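Local coordinates for lytic chitin monooxygenase (Enterococcus faecalis, PDB 4A02), which uses a copper centre to cleave the glycosidic bonds of alpha- and beta-chitin oxidatively, acting in synergy with a chitinase to break down the crystalline polymer, at residues W91-K97 against F111-I117; F42-L47 against P105-F111; L21-V25 against T64-K68; H1-A5 against A156-A160. One frame throughout, in Å; residues are numbered along the deposited sequence. Where two conformers were deposited one is given.

Contact 1 of 4, residues W91-K97 against F111-I117; sequences WDYYITK and FDKIASI
Trp91 pairs with Ile117, Asp92 with Ser116 and Tyr93 with Ala115 on two antiparallel strands whose short axes run at 146° to each other, until a one-residue shift makes Tyr94 face Lys113. The shift is a classic beta bulge: Tyr93 O takes both Ile114 N (2.8 Å) and Ala115 N (3.2 Å), which approach from the same face of its carbonyl plane. On the side of the sheet that carries Asp92, OD1 of that residue has two donors coming from opposite faces of the carboxylate. Ser116 OG meets Asp92 OD1 nearly end-on at 2.7 Å. Lys113 NZ drops onto Asp92 OD1 from well above the plane at 2.8 Å. Lys113 reaches that far because its chain is fully extended, with CG anti to the backbone N (chi1 -169°), and its methylenes cross the Tyr94 ring at a slant; a water joins Lys113 NZ to Tyr94 OH. This hairpin belongs to the mixed sheet of the LPMO beta-sandwich, and its other side turns inward: Tyr93 and Ala115 both touch Ile132 of the facing sheet, and Tyr93 OH bonds Gln130 and Trp80. Where the long connecting loop leaves, Thr96 CG2 lies over one face of the Phe111 ring, 3.7 Å from its centroid. Beside it Lys97 NZ takes the syn lone pair of Asp112 OD1 at 2.9 Å, and Asp112 OD2 pairs with Arg138.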
# COMPACT_ATOMS: atom_id res chain seq x y z
N TRP A 91 1.70 10.93 5.43
CA TRP A 91 1.03 9.87 4.64
C TRP A 91 1.29 10.23 3.20
O TRP A 91 0.92 11.32 2.74
CB TRP A 91 -0.46 9.83 4.91
CG TRP A 91 -0.90 9.86 6.35
CD1 TRP A 91 -1.05 10.96 7.18
CD2 TRP A 91 -1.25 8.71 7.14
NE1 TRP A 91 -1.49 10.56 8.40
CE2 TRP A 91 -1.61 9.17 8.40
CE3 TRP A 91 -1.29 7.35 6.88
CZ2 TRP A 91 -2.01 8.30 9.42
CZ3 TRP A 91 -1.70 6.50 7.87
CH2 TRP A 91 -2.07 6.95 9.14
N ASP A 92 1.91 9.32 2.44
CA ASP A 92 2.21 9.55 1.04
C ASP A 92 1.59 8.47 0.18
O ASP A 92 1.52 7.32 0.58
CB ASP A 92 3.72 9.55 0.79
CG ASP A 92 4.42 10.70 1.49
OD1 ASP A 92 4.21 11.84 1.06
OD2 ASP A 92 5.16 10.42 2.40
N TYR A 93 1.16 8.86 -1.03
CA TYR A 93 0.51 7.94 -1.94
C TYR A 93 1.06 8.11 -3.34
O TYR A 93 1.22 9.24 -3.82
CB TYR A 93 -0.99 8.16 -1.95
CG TYR A 93 -1.66 7.91 -0.63
CD1 TYR A 93 -1.72 8.90 0.36
CD2 TYR A 93 -2.20 6.68 -0.31
CE1 TYR A 93 -2.32 8.65 1.56
CE2 TYR A 93 -2.80 6.45 0.89
CZ TYR A 93 -2.88 7.44 1.85
OH TYR A 93 -3.50 7.11 3.03
N TYR A 94 1.29 6.97 -3.99
CA TYR A 94 1.78 6.86 -5.35
C TYR A 94 0.89 5.94 -6.14
O TYR A 94 0.26 5.05 -5.54
CB TYR A 94 3.22 6.30 -5.34
CG TYR A 94 4.19 7.01 -4.45
CD1 TYR A 94 4.21 6.73 -3.06
CD2 TYR A 94 5.10 7.93 -4.92
CE1 TYR A 94 5.10 7.36 -2.22
CE2 TYR A 94 5.99 8.59 -4.05
CZ TYR A 94 5.95 8.28 -2.68
OH TYR A 94 6.85 8.94 -1.84
N ILE A 95 0.86 6.04 -7.47
CA ILE A 95 0.14 5.10 -8.28
C ILE A 95 0.92 4.83 -9.56
O ILE A 95 1.51 5.76 -10.16
CB ILE A 95 -1.31 5.51 -8.56
CG1 ILE A 95 -2.12 4.38 -9.17
CG2 ILE A 95 -1.38 6.77 -9.40
CD1 ILE A 95 -3.59 4.69 -9.28
N THR A 96 0.92 3.59 -10.02
CA THR A 96 1.53 3.24 -11.27
C THR A 96 0.99 4.08 -12.42
O THR A 96 -0.19 4.46 -12.43
CB THR A 96 1.27 1.73 -11.58
OG1 THR A 96 -0.08 1.40 -11.29
CG2 THR A 96 2.16 0.83 -10.76
N LYS A 97 1.85 4.34 -13.39
CA LYS A 97 1.49 4.95 -14.66
C LYS A 97 0.81 3.94 -15.56
O LYS A 97 1.15 2.75 -15.57
CB LYS A 97 2.77 5.49 -15.33
CG LYS A 97 3.49 6.50 -14.49
CD LYS A 97 4.90 6.76 -15.00
CE LYS A 97 4.89 7.86 -15.83
NZ LYS A 97 5.15 9.17 -15.23
N PHE A 111 5.82 4.88 -11.16
CA PHE A 111 4.74 5.48 -10.39
C PHE A 111 4.82 7.00 -10.46
O PHE A 111 5.91 7.56 -10.56
CB PHE A 111 4.76 5.07 -8.94
CG PHE A 111 4.55 3.62 -8.59
CD1 PHE A 111 5.40 2.62 -8.96
CD2 PHE A 111 3.45 3.27 -7.79
CE1 PHE A 111 5.22 1.31 -8.55
CE2 PHE A 111 3.24 1.95 -7.40
CZ PHE A 111 4.14 0.97 -7.79
N ASP A 112 3.66 7.62 -10.30
CA ASP A 112 3.55 9.05 -10.00
C ASP A 112 3.14 9.20 -8.54
O ASP A 112 2.28 8.47 -8.05
CB ASP A 112 2.48 9.73 -10.86
CG ASP A 112 2.80 9.74 -12.37
OD1 ASP A 112 3.99 9.83 -12.71
OD2 ASP A 112 1.86 9.66 -13.15
N LYS A 113 3.68 10.22 -7.89
CA LYS A 113 3.20 10.61 -6.57
C LYS A 113 1.92 11.41 -6.69
O LYS A 113 1.87 12.34 -7.51
CB LYS A 113 4.26 11.42 -5.80
CG LYS A 113 3.88 11.58 -4.35
CD LYS A 113 4.98 12.22 -3.53
CE LYS A 113 4.71 12.05 -2.06
NZ LYS A 113 5.58 12.83 -1.18
N ILE A 114 0.90 11.03 -5.96
CA ILE A 114 -0.42 11.65 -6.07
C ILE A 114 -0.91 12.32 -4.80
O ILE A 114 -1.89 13.13 -4.91
CB ILE A 114 -1.47 10.69 -6.67
CG1 ILE A 114 -1.69 9.47 -5.82
CG2 ILE A 114 -1.09 10.37 -8.11
CD1 ILE A 114 -2.89 8.64 -6.23
N ALA A 115 -0.35 12.08 -3.65
CA ALA A 115 -0.76 12.78 -2.43
C ALA A 115 0.34 12.74 -1.40
O ALA A 115 1.09 11.77 -1.32
CB ALA A 115 -2.04 12.18 -1.83
N SER A 116 0.38 13.80 -0.62
CA SER A 116 1.26 13.88 0.56
C SER A 116 0.48 14.64 1.63
O SER A 116 0.14 15.82 1.44
CB SER A 116 2.57 14.62 0.26
OG SER A 116 3.48 14.47 1.37
N ILE A 117 0.19 14.01 2.71
CA ILE A 117 -0.61 14.56 3.79
C ILE A 117 0.25 14.63 5.05
O ILE A 117 0.85 13.68 5.50
CB ILE A 117 -1.82 13.69 4.04
CG1 ILE A 117 -2.67 13.58 2.76
CG2 ILE A 117 -2.66 14.10 5.25
CD1 ILE A 117 -3.74 12.51 2.85
O HOH W 1 7.94 11.27 -1.95

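Contact 2 of 4, residues F42-L47 against P105-F111; sequences FITGKL and PLDIKNF
Gly45 N gives an almost straight hydrogen bond to Leu106 O (2.8 Å, 171° at the hydrogen), fixing a type II beta turn from Ile43 to Lys46 against the loop that leads into strand 111-120. Gly45 sits at the third position of that turn with positive phi, and its CA rests on Pro105 CB. Beneath the turn Leu47 sets one methyl, CD1, among Leu106 CB, Ile108 and the ring of Phe111, coming within 3.9 Å of Phe111 CE1. Further along, Ile108 lays CG1 and CD1 against Phe42 CD1, with CG1 at 3.7 Å; CG1 gets there by standing anti to the backbone N (chi1 -158°). Phe42 in turn meets Tyr94 edge-to-face, linking the loops to the sheet of this LPMO sandwich. Between the two backbones a water accepts from Ile108 N, donates to Phe42 O, and is hydrogen-bonded to Thr44 OG1 as well. Outside this shell the 3-10 segment 108-110 is held by the residue before it: Asn110 N bonds Asp107 O, and an Asx turn is closed by Asp107 OD1, which accepts from Lys109 N at 3.0 Å, the donor lying 37° out of the carboxylate plane.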
# COMPACT_ATOMS: atom_id res chain seq x y z
N PHE A 42 12.70 2.48 -1.20
CA PHE A 42 11.94 2.26 -2.43
C PHE A 42 12.78 1.34 -3.34
O PHE A 42 13.16 1.74 -4.43
CB PHE A 42 11.60 3.55 -3.11
CG PHE A 42 10.61 4.43 -2.37
CD1 PHE A 42 9.25 4.24 -2.54
CD2 PHE A 42 11.03 5.42 -1.52
CE1 PHE A 42 8.34 5.02 -1.86
CE2 PHE A 42 10.11 6.19 -0.84
CZ PHE A 42 8.76 5.99 -1.00
N ILE A 43 13.01 0.13 -2.89
CA ILE A 43 13.93 -0.78 -3.55
C ILE A 43 13.18 -1.53 -4.65
O ILE A 43 12.15 -2.15 -4.41
CB ILE A 43 14.52 -1.78 -2.55
CG1 ILE A 43 15.26 -1.07 -1.40
CG2 ILE A 43 15.38 -2.82 -3.24
CD1 ILE A 43 15.42 -1.93 -0.18
N THR A 44 13.72 -1.46 -5.87
CA THR A 44 13.06 -2.11 -6.99
C THR A 44 12.91 -3.59 -6.73
O THR A 44 13.83 -4.27 -6.27
CB THR A 44 13.85 -1.86 -8.27
OG1 THR A 44 13.76 -0.46 -8.49
CG2 THR A 44 13.30 -2.61 -9.46
N GLY A 45 11.68 -4.08 -6.97
CA GLY A 45 11.34 -5.44 -6.71
C GLY A 45 11.06 -5.80 -5.28
O GLY A 45 10.78 -6.97 -4.99
N LYS A 46 11.12 -4.80 -4.41
CA LYS A 46 10.93 -4.99 -2.99
C LYS A 46 10.00 -3.93 -2.42
O LYS A 46 10.05 -3.61 -1.25
CB LYS A 46 12.24 -5.02 -2.21
CG LYS A 46 13.12 -6.21 -2.74
CD LYS A 46 14.02 -6.76 -1.75
CE LYS A 46 14.59 -8.04 -2.46
NZ LYS A 46 14.08 -9.38 -1.98
N LEU A 47 9.14 -3.35 -3.28
CA LEU A 47 8.19 -2.33 -2.76
C LEU A 47 7.14 -2.99 -1.91
O LEU A 47 6.83 -2.54 -0.79
CB LEU A 47 7.54 -1.58 -3.93
CG LEU A 47 8.49 -0.72 -4.77
CD1 LEU A 47 7.62 0.11 -5.73
CD2 LEU A 47 9.40 0.12 -3.95
N PRO A 105 8.82 -7.01 -11.85
CA PRO A 105 8.92 -6.47 -10.49
C PRO A 105 8.59 -4.97 -10.46
O PRO A 105 8.91 -4.19 -11.36
CB PRO A 105 10.39 -6.75 -10.14
CG PRO A 105 10.76 -7.93 -10.96
CD PRO A 105 10.07 -7.70 -12.29
N LEU A 106 7.98 -4.54 -9.35
CA LEU A 106 7.61 -3.16 -9.16
C LEU A 106 8.82 -2.27 -8.98
O LEU A 106 9.72 -2.54 -8.23
CB LEU A 106 6.69 -3.00 -7.95
CG LEU A 106 5.34 -3.67 -8.04
CD1 LEU A 106 4.60 -3.57 -6.70
CD2 LEU A 106 4.46 -3.11 -9.15
N ASP A 107 8.79 -1.11 -9.65
CA ASP A 107 9.84 -0.12 -9.62
C ASP A 107 9.19 1.24 -9.42
O ASP A 107 8.29 1.59 -10.17
CB ASP A 107 10.64 -0.19 -10.91
CG ASP A 107 11.84 0.73 -10.98
OD1 ASP A 107 11.86 1.79 -10.33
OD2 ASP A 107 12.78 0.36 -11.76
N ILE A 108 9.60 1.99 -8.40
CA ILE A 108 8.96 3.27 -8.09
C ILE A 108 9.07 4.25 -9.25
O ILE A 108 8.23 5.16 -9.32
CB ILE A 108 9.47 3.85 -6.77
CG1 ILE A 108 8.52 4.85 -6.12
CG2 ILE A 108 10.89 4.43 -6.93
CD1 ILE A 108 7.22 4.28 -5.67
N LYS A 109 10.02 4.10 -10.14
CA LYS A 109 10.11 5.02 -11.28
C LYS A 109 8.88 4.92 -12.15
O LYS A 109 8.61 5.84 -12.93
CB LYS A 109 11.35 4.70 -12.13
CG LYS A 109 11.24 3.47 -13.08
CD LYS A 109 12.54 3.15 -13.83
CE LYS A 109 12.57 1.86 -14.62
NZ LYS A 109 13.68 1.49 -15.47
N ASN A 110 8.15 3.81 -12.08
CA ASN A 110 6.95 3.58 -12.87
C ASN A 110 5.68 4.11 -12.23
O ASN A 110 4.59 3.82 -12.73
CB ASN A 110 6.81 2.11 -13.18
CG ASN A 110 7.93 1.61 -14.04
OD1 ASN A 110 8.41 2.30 -14.91
ND2 ASN A 110 8.37 0.36 -13.76
N PHE A 111 5.82 4.88 -11.16
CA PHE A 111 4.74 5.48 -10.39
C PHE A 111 4.82 7.00 -10.46
O PHE A 111 5.91 7.56 -10.56
CB PHE A 111 4.76 5.07 -8.94
CG PHE A 111 4.55 3.62 -8.59
CD1 PHE A 111 5.40 2.62 -8.96
CD2 PHE A 111 3.45 3.27 -7.79
CE1 PHE A 111 5.22 1.31 -8.55
CE2 PHE A 111 3.24 1.95 -7.40
CZ PHE A 111 4.14 0.97 -7.79
O HOH W 2 11.97 1.12 -7.00
O HOH W 3 15.79 -0.11 -10.23

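Contact 3 of 4, residues L21-V25 against T64-K68; sequences LNTNV and TRWHK
The side chains of Asn22 and His67 run past one another head to tail, the amide and imidazole planes 45° apart, and this brings Asn22 OD1 to the edge of the ring. There the oxygen is gripped twice: His67 ND1 donates to Asn22 OD1 at 2.9 Å within the ring plane, and His67 N donates to the same Asn22 OD1 at 2.9 Å in the carbonyl plane. The first bond needs a hydrogen on ND1 of His67.

The Asn22 side chain runs about at right angles to that of Trp66, and its amide meets the indole at the edge, Asn22 CG lying 3.8 Å from Trp66 CE3. Next along, Val25 CG1 packs on Trp66 CZ3 at 3.7 Å. With CG of Arg65 anti to the backbone N (chi1 -173°), that carbon lies above the centre of one indole face, and the bend at chi2 turns the rest of the chain back over the ring, so that the guanidinium lies over the rim of the six-membered ring with Trp66 CH2 against one face. In the plane of that group two backbone oxygens are bound: Arg65 NH1 meets Thr23 O at 2.9 Å, nearly straight, and Arg65 NH2 meets Asn24 O at 2.8 Å. Glu60 forms a salt bridge with Arg65 NE and accepts from Trp66 NE1 through its backbone O. One water bridges Asn22 ND2 and His67 O; another joins Thr23 N, Asn22 OD1 and Arg65 O.

Side-chain-to-backbone bonds of this kind tie together two loops of the region between strands 2-6 and 69-71, the long loop-rich insertion of LPMO10 enzymes.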
# COMPACT_ATOMS: atom_id res chain seq x y z
N LEU A 21 -8.36 -13.73 0.97
CA LEU A 21 -8.65 -13.77 -0.44
C LEU A 21 -7.40 -13.88 -1.28
O LEU A 21 -7.37 -14.69 -2.19
CB LEU A 21 -9.37 -12.55 -1.07
CG LEU A 21 -10.85 -12.51 -0.73
CD1 LEU A 21 -11.37 -11.14 -1.16
CD2 LEU A 21 -11.69 -13.58 -1.42
N ASN A 22 -6.35 -13.09 -1.01
CA ASN A 22 -5.08 -13.31 -1.68
C ASN A 22 -4.41 -14.55 -1.10
O ASN A 22 -4.57 -14.85 0.08
CB ASN A 22 -4.14 -12.12 -1.54
CG ASN A 22 -4.45 -10.98 -2.46
OD1 ASN A 22 -5.03 -11.17 -3.55
ND2 ASN A 22 -4.01 -9.79 -2.10
N THR A 23 -3.64 -15.22 -1.95
CA THR A 23 -2.85 -16.37 -1.55
C THR A 23 -1.37 -16.04 -1.54
O THR A 23 -0.89 -15.14 -2.23
CB THR A 23 -3.18 -17.59 -2.43
OG1 THR A 23 -2.91 -17.24 -3.76
CG2 THR A 23 -4.59 -18.06 -2.18
N ASN A 24 -0.65 -16.81 -0.74
CA ASN A 24 0.81 -16.74 -0.60
C ASN A 24 1.33 -15.32 -0.53
O ASN A 24 2.00 -14.80 -1.44
CB ASN A 24 1.53 -17.55 -1.65
CG ASN A 24 3.01 -17.63 -1.35
OD1 ASN A 24 3.43 -17.40 -0.20
ND2 ASN A 24 3.80 -17.96 -2.35
N VAL A 25 1.10 -14.68 0.62
CA VAL A 25 1.61 -13.36 0.92
C VAL A 25 2.72 -13.44 2.01
O VAL A 25 3.08 -12.44 2.64
CB VAL A 25 0.53 -12.38 1.35
CG1 VAL A 25 -0.41 -12.09 0.19
CG2 VAL A 25 -0.23 -12.85 2.56
N THR A 64 -2.23 -11.86 -13.03
CA THR A 64 -3.28 -12.63 -12.38
C THR A 64 -2.96 -12.98 -10.92
O THR A 64 -3.80 -13.62 -10.27
CB THR A 64 -3.62 -13.90 -13.15
OG1 THR A 64 -2.49 -14.71 -13.25
CG2 THR A 64 -4.11 -13.51 -14.55
N ARG A 65 -1.83 -12.57 -10.37
CA ARG A 65 -1.41 -13.01 -9.07
C ARG A 65 -2.32 -12.53 -7.93
O ARG A 65 -2.48 -13.22 -6.94
CB ARG A 65 0.02 -12.55 -8.81
CG ARG A 65 0.71 -13.04 -7.56
CD ARG A 65 0.99 -14.55 -7.58
NE ARG A 65 1.80 -14.92 -6.41
CZ ARG A 65 1.31 -14.99 -5.18
NH1 ARG A 65 0.01 -14.96 -4.97
NH2 ARG A 65 2.12 -15.15 -4.21
N TRP A 66 -2.82 -11.29 -8.05
CA TRP A 66 -3.41 -10.59 -6.94
C TRP A 66 -4.83 -10.17 -7.24
O TRP A 66 -5.20 -9.83 -8.37
CB TRP A 66 -2.58 -9.33 -6.61
CG TRP A 66 -1.15 -9.59 -6.38
CD1 TRP A 66 -0.09 -9.14 -7.09
CD2 TRP A 66 -0.56 -10.42 -5.33
NE1 TRP A 66 1.11 -9.59 -6.59
CE2 TRP A 66 0.83 -10.38 -5.50
CE3 TRP A 66 -1.11 -11.19 -4.29
CZ2 TRP A 66 1.70 -11.07 -4.65
CZ3 TRP A 66 -0.25 -11.86 -3.47
CH2 TRP A 66 1.13 -11.81 -3.65
N HIS A 67 -5.67 -10.12 -6.18
CA HIS A 67 -7.03 -9.63 -6.30
C HIS A 67 -7.02 -8.09 -6.43
O HIS A 67 -6.32 -7.40 -5.69
CB HIS A 67 -7.85 -10.04 -5.07
CG HIS A 67 -8.21 -11.47 -5.11
ND1 HIS A 67 -7.28 -12.46 -4.79
CD2 HIS A 67 -9.33 -12.12 -5.43
CE1 HIS A 67 -7.86 -13.64 -4.91
NE2 HIS A 67 -9.09 -13.48 -5.32
N LYS A 68 -7.82 -7.58 -7.35
CA LYS A 68 -7.78 -6.17 -7.72
C LYS A 68 -9.15 -5.53 -7.46
O LYS A 68 -10.13 -5.88 -8.12
CB LYS A 68 -7.46 -6.05 -9.21
CG LYS A 68 -6.16 -6.72 -9.63
CD LYS A 68 -6.09 -6.91 -11.11
CE LYS A 68 -4.95 -7.73 -11.61
NZ LYS A 68 -5.06 -9.17 -11.14
O HOH W 4 -4.38 -7.54 -3.81
O HOH W 5 -4.17 -14.07 -4.72

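Contact 4 of 4, residues H1-A5 against A156-A160; sequences HGYVA and AFYQA
His1 and Phe157 meet obliquely, ring planes at 47° and centroids 4.5 Å apart. Phe157 CZ lies over the centre of the imidazole, and His1 CA sits over one face of the phenyl ring, offset toward its rim, in a CH-pi contact at 3.9 Å. This is the copper site of the LPMO fold, where the N-terminal histidine and His86 bind the metal, the motif known as the histidine brace; Phe157 backs His1 from within the core and also meets the ring of Trp148. Behind the site, strand 2-5 crosses over strand 156-160 at 27°, their axes 7.0 Å apart, which is face-to-face packing of the sandwich's two sheets and not pairing within one. Val4 CG2 packs 3.9 Å from Gln159 CB. Gln159 bends beyond CG, carrying its amide under the backbone of Tyr3 and Val4. Its oxygen also takes a hydrogen bond from Ser9 OG, and Val4 N donates to Gln159 OE1 at 3.0 Å, from 43° above the carbonyl plane.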
# COMPACT_ATOMS: atom_id res chain seq x y z
N HIS A 1 1.61 0.37 14.06
CA HIS A 1 1.69 -0.65 13.00
C HIS A 1 0.33 -0.61 12.41
O HIS A 1 -0.64 -0.12 13.02
CB HIS A 1 2.14 -1.96 13.50
CG HIS A 1 3.57 -1.57 14.18
ND1 HIS A 1 3.89 -0.28 14.69
CD2 HIS A 1 4.60 -2.44 14.31
CE1 HIS A 1 5.15 -0.53 15.10
NE2 HIS A 1 5.65 -1.79 14.91
N GLY A 2 0.19 -1.02 11.13
CA GLY A 2 -1.09 -0.92 10.50
C GLY A 2 -1.03 -1.25 9.04
O GLY A 2 0.03 -1.56 8.49
N TYR A 3 -2.20 -1.18 8.41
CA TYR A 3 -2.34 -1.55 7.02
C TYR A 3 -3.49 -0.75 6.41
O TYR A 3 -4.32 -0.18 7.13
CB TYR A 3 -2.58 -3.08 6.85
CG TYR A 3 -3.59 -3.63 7.80
CD1 TYR A 3 -4.97 -3.47 7.60
CD2 TYR A 3 -3.20 -4.33 8.94
CE1 TYR A 3 -5.88 -3.98 8.49
CE2 TYR A 3 -4.09 -4.83 9.84
CZ TYR A 3 -5.46 -4.65 9.62
OH TYR A 3 -6.32 -5.17 10.55
N VAL A 4 -3.55 -0.74 5.07
CA VAL A 4 -4.67 -0.17 4.36
C VAL A 4 -5.75 -1.22 4.19
O VAL A 4 -5.53 -2.29 3.63
CB VAL A 4 -4.25 0.45 3.02
CG1 VAL A 4 -5.47 0.85 2.22
CG2 VAL A 4 -3.32 1.62 3.25
N ALA A 5 -6.94 -0.90 4.74
CA ALA A 5 -8.07 -1.79 4.74
C ALA A 5 -9.07 -1.48 3.63
O ALA A 5 -9.83 -2.38 3.27
CB ALA A 5 -8.76 -1.75 6.11
N ALA A 156 8.64 3.72 8.29
CA ALA A 156 7.34 3.91 7.68
C ALA A 156 6.76 2.51 7.47
O ALA A 156 7.48 1.51 7.43
CB ALA A 156 7.46 4.62 6.35
N PHE A 157 5.45 2.48 7.30
CA PHE A 157 4.71 1.27 6.93
C PHE A 157 4.25 1.40 5.49
O PHE A 157 3.68 2.42 5.10
CB PHE A 157 3.53 1.04 7.89
CG PHE A 157 4.01 0.63 9.24
CD1 PHE A 157 4.51 1.59 10.13
CD2 PHE A 157 4.07 -0.71 9.64
CE1 PHE A 157 5.06 1.21 11.34
CE2 PHE A 157 4.62 -1.09 10.82
CZ PHE A 157 5.15 -0.14 11.67
N TYR A 158 4.54 0.36 4.70
CA TYR A 158 4.40 0.40 3.25
C TYR A 158 3.34 -0.57 2.80
O TYR A 158 3.38 -1.75 3.15
CB TYR A 158 5.75 0.03 2.62
CG TYR A 158 6.87 1.03 2.86
CD1 TYR A 158 7.68 0.97 3.97
CD2 TYR A 158 7.11 2.05 1.92
CE1 TYR A 158 8.70 1.90 4.16
CE2 TYR A 158 8.13 2.95 2.09
CZ TYR A 158 8.93 2.87 3.22
OH TYR A 158 9.94 3.81 3.34
N GLN A 159 2.39 -0.06 2.02
CA GLN A 159 1.19 -0.83 1.63
C GLN A 159 0.93 -0.72 0.13
O GLN A 159 0.41 0.28 -0.36
CB GLN A 159 -0.01 -0.32 2.42
CG GLN A 159 0.09 -0.66 3.90
CD GLN A 159 -0.30 -2.11 4.15
OE1 GLN A 159 -1.45 -2.47 3.92
NE2 GLN A 159 0.62 -2.92 4.63
N ALA A 160 1.27 -1.80 -0.58
CA ALA A 160 0.84 -1.95 -1.97
C ALA A 160 -0.61 -2.40 -2.03
O ALA A 160 -1.02 -3.30 -1.28
CB ALA A 160 1.73 -2.99 -2.66

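Contact 4 joins the chain's first residues to its last strand, and the other three contacts are nested within the loop it closes. Contact 3 closes before contact 1 opens, whereas contact 2 alternates with both along the sequence. Contacts 1 and 2 adjoin, centres about 13 Å apart: they share Phe111, and Lys97 N probably bonds Asn110 O. Contact 1 and strand 155-165 of contact 4 belong to the same mixed sheet, with strand 142-150 between them; strand 2-6 lies in the facing sheet. Contact 3 stands about 22 Å from contact 1, centre to centre, across the middle of the molecule. The sandwich thus carries the copper site at contact 4, away from the loop contacts 2 and 3.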